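Beta-N-acetylhexosaminidase (PDB 4YYF) probably hydrolyses terminal non-reducing N-acetyl-D-hexosamine residues from N-acetyl-beta-D-hexosaminides, as a member of glycosyl hydrolase family 3. Local coordinates at residues A41-V53 against N318-D332. The protein carries 1 engineered substitution. Residues are numbered along the deposited sequence; the frame is centred on the assembly and turned at random.
Sequences ARDKLAQLLTVGV and NALWITTAEVPAVLD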
loop_
_atom_site.group_PDB
_atom_site.type_symbol
_atom_site.label_atom_id
_atom_site.label_comp_id
_atom_site.label_asym_id
_atom_site.label_seq_id
_atom_site.Cartn_x
_atom_site.Cartn_y
_atom_site.Cartn_z
ATOM N N ALA A 41 -16.635 4.221 -17.311
ATOM C CA ALA A 41 -15.182 4.051 -17.387
ATOM C C ALA A 41 -14.421 4.884 -16.357
ATOM O O ALA A 41 -13.457 4.413 -15.758
ATOM C CB ALA A 41 -14.684 4.353 -18.797
ATOM N N ARG A 42 -14.855 6.121 -16.142
ATOM C CA ARG A 42 -14.146 7.016 -15.231
ATOM C C ARG A 42 -14.283 6.543 -13.782
ATOM O O ARG A 42 -13.356 6.684 -12.983
ATOM C CB ARG A 42 -14.656 8.458 -15.412
ATOM C CG ARG A 42 -13.874 9.537 -14.661
ATOM C CD ARG A 42 -14.338 10.918 -15.116
ATOM N NE ARG A 42 -13.600 12.027 -14.507
ATOM C CZ ARG A 42 -12.535 12.610 -15.050
ATOM N NH1 ARG A 42 -12.046 12.180 -16.217
ATOM N NH2 ARG A 42 -11.952 13.627 -14.422
ATOM N N ASP A 43 -15.423 5.957 -13.436
ATOM C CA ASP A 43 -15.592 5.453 -12.066
ATOM C C ASP A 43 -14.824 4.155 -11.823
ATOM O O ASP A 43 -14.386 3.888 -10.694
ATOM C CB ASP A 43 -17.074 5.283 -11.718
ATOM C CG ASP A 43 -17.816 6.609 -11.672
ATOM O OD1 ASP A 43 -17.155 7.672 -11.649
ATOM O OD2 ASP A 43 -19.063 6.585 -11.661
ATOM N N LYS A 44 -14.674 3.343 -12.869
ATOM C CA LYS A 44 -13.801 2.177 -12.790
ATOM C C LYS A 44 -12.384 2.633 -12.533
ATOM O O LYS A 44 -11.687 2.048 -11.717
ATOM C CB LYS A 44 -13.814 1.376 -14.085
ATOM C CG LYS A 44 -15.119 0.694 -14.405
ATOM C CD LYS A 44 -14.949 -0.124 -15.671
ATOM C CE LYS A 44 -16.129 -1.045 -15.906
ATOM N NZ LYS A 44 -15.852 -1.975 -17.047
ATOM N N LEU A 45 -11.951 3.670 -13.250
ATOM C CA LEU A 45 -10.595 4.211 -13.071
ATOM C C LEU A 45 -10.391 4.816 -11.686
ATOM O O LEU A 45 -9.335 4.616 -11.053
ATOM C CB LEU A 45 -10.256 5.242 -14.162
ATOM C CG LEU A 45 -10.164 4.655 -15.580
ATOM C CD1 LEU A 45 -10.113 5.744 -16.649
ATOM C CD2 LEU A 45 -8.940 3.757 -15.672
ATOM N N ALA A 46 -11.397 5.535 -11.190
ATOM C CA ALA A 46 -11.265 6.158 -9.872
ATOM C C ALA A 46 -11.149 5.108 -8.770
ATOM O O ALA A 46 -10.559 5.355 -7.715
ATOM C CB ALA A 46 -12.438 7.121 -9.595
ATOM N N GLN A 47 -11.699 3.922 -9.014
ATOM C CA GLN A 47 -11.623 2.861 -8.019
ATOM C C GLN A 47 -10.187 2.344 -7.831
ATOM O O GLN A 47 -9.877 1.685 -6.835
ATOM C CB GLN A 47 -12.582 1.730 -8.414
ATOM C CG GLN A 47 -12.657 0.602 -7.419
ATOM C CD GLN A 47 -13.139 1.041 -6.050
ATOM O OE1 GLN A 47 -12.652 0.532 -5.022
ATOM N NE2 GLN A 47 -14.112 1.977 -6.022
ATOM N N LEU A 48 -9.310 2.663 -8.778
ATOM C CA LEU A 48 -7.923 2.199 -8.739
ATOM C C LEU A 48 -6.985 3.191 -8.040
ATOM O O LEU A 48 -5.764 2.997 -8.045
ATOM C CB LEU A 48 -7.407 1.957 -10.165
ATOM C CG LEU A 48 -8.305 1.089 -11.042
ATOM C CD1 LEU A 48 -7.680 0.835 -12.415
ATOM C CD2 LEU A 48 -8.646 -0.230 -10.340
ATOM N N LEU A 49 -7.547 4.262 -7.480
ATOM C CA LEU A 49 -6.751 5.334 -6.880
ATOM C C LEU A 49 -6.966 5.398 -5.373
ATOM O O LEU A 49 -8.089 5.222 -4.894
ATOM C CB LEU A 49 -7.131 6.695 -7.489
ATOM C CG LEU A 49 -7.243 6.786 -9.016
ATOM C CD1 LEU A 49 -7.676 8.183 -9.433
ATOM C CD2 LEU A 49 -5.925 6.394 -9.680
ATOM N N THR A 50 -5.894 5.652 -4.626
ATOM C CA THR A 50 -6.015 5.957 -3.197
ATOM C C THR A 50 -5.322 7.286 -2.959
ATOM O O THR A 50 -4.174 7.469 -3.373
ATOM C CB THR A 50 -5.370 4.871 -2.320
ATOM O OG1 THR A 50 -6.020 3.613 -2.571
ATOM C CG2 THR A 50 -5.528 5.226 -0.831
ATOM N N VAL A 51 -6.018 8.230 -2.327
ATOM C CA VAL A 51 -5.470 9.576 -2.211
ATOM C C VAL A 51 -5.487 10.092 -0.779
ATOM O O VAL A 51 -6.464 9.909 -0.049
ATOM C CB VAL A 51 -6.201 10.583 -3.148
ATOM C CG1 VAL A 51 -5.881 10.276 -4.602
ATOM C CG2 VAL A 51 -7.720 10.558 -2.903
ATOM N N GLY A 52 -4.394 10.729 -0.382
ATOM C CA GLY A 52 -4.309 11.339 0.940
ATOM C C GLY A 52 -5.241 12.530 1.043
ATOM O O GLY A 52 -5.388 13.285 0.073
ATOM N N VAL A 53 -5.873 12.691 2.212
ATOM C CA VAL A 53 -6.815 13.779 2.468
ATOM C C VAL A 53 -6.363 14.598 3.677
ATOM O O VAL A 53 -5.727 14.060 4.571
ATOM C CB VAL A 53 -8.234 13.241 2.715
ATOM C CG1 VAL A 53 -8.744 12.480 1.485
ATOM C CG2 VAL A 53 -8.261 12.335 3.943
ATOM N N ASN A 318 -3.478 -0.612 -7.601
ATOM C CA ASN A 318 -3.886 0.567 -6.855
ATOM C C ASN A 318 -2.773 1.600 -6.780
ATOM O O ASN A 318 -1.712 1.347 -6.213
ATOM C CB ASN A 318 -4.345 0.173 -5.449
ATOM C CG ASN A 318 -5.228 1.228 -4.813
ATOM O OD1 ASN A 318 -4.775 2.328 -4.494
ATOM N ND2 ASN A 318 -6.500 0.898 -4.631
ATOM N N ALA A 319 -3.027 2.762 -7.362
ATOM C CA ALA A 319 -2.042 3.839 -7.413
ATOM C C ALA A 319 -2.312 4.802 -6.281
ATOM O O ALA A 319 -3.408 5.376 -6.184
ATOM C CB ALA A 319 -2.120 4.564 -8.751
ATOM N N LEU A 320 -1.302 4.988 -5.433
ATOM C CA LEU A 320 -1.439 5.761 -4.208
ATOM C C LEU A 320 -0.591 7.028 -4.289
ATOM O O LEU A 320 0.566 6.974 -4.702
ATOM C CB LEU A 320 -0.964 4.888 -3.033
ATOM C CG LEU A 320 -0.884 5.341 -1.560
ATOM C CD1 LEU A 320 0.395 6.055 -1.231
ATOM C CD2 LEU A 320 -2.049 6.201 -1.153
ATOM N N TRP A 321 -1.170 8.164 -3.909
ATOM C CA TRP A 321 -0.393 9.390 -3.681
ATOM C C TRP A 321 -1.092 10.235 -2.622
ATOM O O TRP A 321 -2.182 9.881 -2.178
ATOM C CB TRP A 321 -0.088 10.148 -4.985
ATOM C CG TRP A 321 -1.208 10.985 -5.574
ATOM C CD1 TRP A 321 -1.357 12.348 -5.474
ATOM C CD2 TRP A 321 -2.293 10.522 -6.400
ATOM N NE1 TRP A 321 -2.476 12.752 -6.175
ATOM C CE2 TRP A 321 -3.064 11.655 -6.750
ATOM C CE3 TRP A 321 -2.688 9.262 -6.866
ATOM C CZ2 TRP A 321 -4.218 11.556 -7.540
ATOM C CZ3 TRP A 321 -3.830 9.167 -7.655
ATOM C CH2 TRP A 321 -4.582 10.308 -7.982
ATOM N N ILE A 322 -0.470 11.318 -2.168
ATOM C CA ILE A 322 -0.891 11.857 -0.876
ATOM C C ILE A 322 -1.716 13.140 -0.890
ATOM O O ILE A 322 -1.927 13.750 0.155
ATOM C CB ILE A 322 0.280 11.930 0.147
ATOM C CG1 ILE A 322 1.337 12.950 -0.279
ATOM C CG2 ILE A 322 0.904 10.537 0.336
ATOM C CD1 ILE A 322 2.420 13.169 0.771
ATOM N N THR A 323 -2.215 13.525 -2.062
ATOM C CA THR A 323 -3.070 14.705 -2.186
ATOM C C THR A 323 -4.250 14.428 -3.122
ATOM O O THR A 323 -4.176 13.539 -3.970
ATOM C CB THR A 323 -2.277 15.906 -2.726
ATOM O OG1 THR A 323 -1.530 15.473 -3.870
ATOM C CG2 THR A 323 -1.305 16.447 -1.673
ATOM N N THR A 324 -5.321 15.210 -2.985
ATOM C CA THR A 324 -6.521 15.041 -3.804
ATOM C C THR A 324 -6.570 15.965 -5.019
ATOM O O THR A 324 -7.383 15.745 -5.925
ATOM C CB THR A 324 -7.784 15.352 -2.999
ATOM O OG1 THR A 324 -7.702 16.706 -2.537
ATOM C CG2 THR A 324 -7.921 14.398 -1.796
ATOM N N ALA A 325 -5.751 17.016 -5.022
ATOM C CA ALA A 325 -5.838 18.048 -6.072
ATOM C C ALA A 325 -5.700 17.484 -7.486
ATOM O O ALA A 325 -6.318 17.976 -8.427
ATOM C CB ALA A 325 -4.790 19.136 -5.860
ATOM N N GLU A 326 -4.876 16.455 -7.639
ATOM C CA GLU A 326 -4.530 15.969 -8.972
ATOM C C GLU A 326 -5.556 14.995 -9.547
ATOM O O GLU A 326 -5.445 14.584 -10.703
ATOM C CB GLU A 326 -3.151 15.301 -8.945
ATOM C CG GLU A 326 -2.006 16.226 -8.547
ATOM C CD GLU A 326 -1.875 16.425 -7.041
ATOM O OE1 GLU A 326 -2.635 15.793 -6.265
ATOM O OE2 GLU A 326 -1.005 17.224 -6.631
ATOM N N VAL A 327 -6.549 14.621 -8.746
ATOM C CA VAL A 327 -7.449 13.535 -9.138
ATOM C C VAL A 327 -8.146 13.752 -10.499
ATOM O O VAL A 327 -8.124 12.867 -11.347
ATOM C CB VAL A 327 -8.482 13.216 -8.038
ATOM C CG1 VAL A 327 -9.596 12.339 -8.595
ATOM C CG2 VAL A 327 -7.790 12.533 -6.838
ATOM N N PRO A 328 -8.745 14.931 -10.720
ATOM C CA PRO A 328 -9.389 15.049 -12.042
ATOM C C PRO A 328 -8.409 15.019 -13.225
ATOM O O PRO A 328 -8.763 14.479 -14.270
ATOM C CB PRO A 328 -10.127 16.398 -11.973
ATOM C CG PRO A 328 -9.565 17.121 -10.787
ATOM C CD PRO A 328 -9.043 16.076 -9.842
ATOM N N ALA A 329 -7.209 15.573 -13.066
ATOM C CA ALA A 329 -6.200 15.516 -14.131
ATOM C C ALA A 329 -5.715 14.086 -14.354
ATOM O O ALA A 329 -5.437 13.664 -15.488
ATOM C CB ALA A 329 -5.033 16.419 -13.801
ATOM N N VAL A 330 -5.592 13.340 -13.263
ATOM C CA VAL A 330 -5.177 11.946 -13.354
ATOM C C VAL A 330 -6.226 11.118 -14.094
ATOM O O VAL A 330 -5.905 10.371 -15.014
ATOM C CB VAL A 330 -4.869 11.351 -11.957
ATOM C CG1 VAL A 330 -4.757 9.826 -12.029
ATOM C CG2 VAL A 330 -3.581 11.953 -11.407
ATOM N N LEU A 331 -7.484 11.267 -13.703
ATOM C CA LEU A 331 -8.566 10.550 -14.368
ATOM C C LEU A 331 -8.660 10.917 -15.850
ATOM O O LEU A 331 -8.907 10.057 -16.695
ATOM C CB LEU A 331 -9.892 10.823 -13.652
ATOM C CG LEU A 331 -9.987 10.176 -12.263
ATOM C CD1 LEU A 331 -11.249 10.648 -11.545
ATOM C CD2 LEU A 331 -9.969 8.647 -12.360
ATOM N N ASP A 332 -8.463 12.195 -16.166
ATOM C CA ASP A 332 -8.399 12.632 -17.561
ATOM C C ASP A 332 -7.318 11.891 -18.335
ATOM O O ASP A 332 -7.532 11.450 -19.464
ATOM C CB ASP A 332 -8.120 14.139 -17.648
ATOM C CG ASP A 332 -9.337 14.976 -17.342
ATOM O OD1 ASP A 332 -10.423 14.398 -17.140
ATOM O OD2 ASP A 332 -9.209 16.217 -17.310
HETATM O O HOH W 1 -8.865 2.643 -4.475
HETATM O O HOH W 2 -5.446 16.607 -0.166
#
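W321 turns its CG into the slot between its own backbone N and carbonyl carbon (chi1 78°), which lays the indole alongside V51. V51 CG1, beside its own backbone N, then rests over one face, 3.6 Å from the centroid of the six-membered ring, a CH-pi contact. L49 CD2 meets the same ring at its edge. The indole's rotation is fixed from within 318-332: NE1 donates to E326 OE1, which lies in the ring plane and also accepts from T323 OG1. Beneath these side chains, strands 49-52 and 319-321 run parallel, their axes 8° apart. A319 N to L48 O, T50 N to A319 O, W321 N to T50 O and G52 N to W321 O alternate between them, joining the first and last strands of the TIM barrel and so closing it. On the other face of the sheet, T50 OG1 donates to N318 OD1 at 2.6 Å, while N318 ND2 donates a hydrogen bond to a water that in turn donates to Q47 O and L49 O. Outside the barrel wall, L331 CD2 packs on L49 CD1 at 3.7 Å. The extended R42 chain crosses L331 at about a right angle, placing L331 CB over the centre of its guanidinium face. R42 NH1 forms a salt bridge with D332 OD1 (2.9 Å), the two planar groups turned 51° apart, and a second with E335 further along helix 327-340.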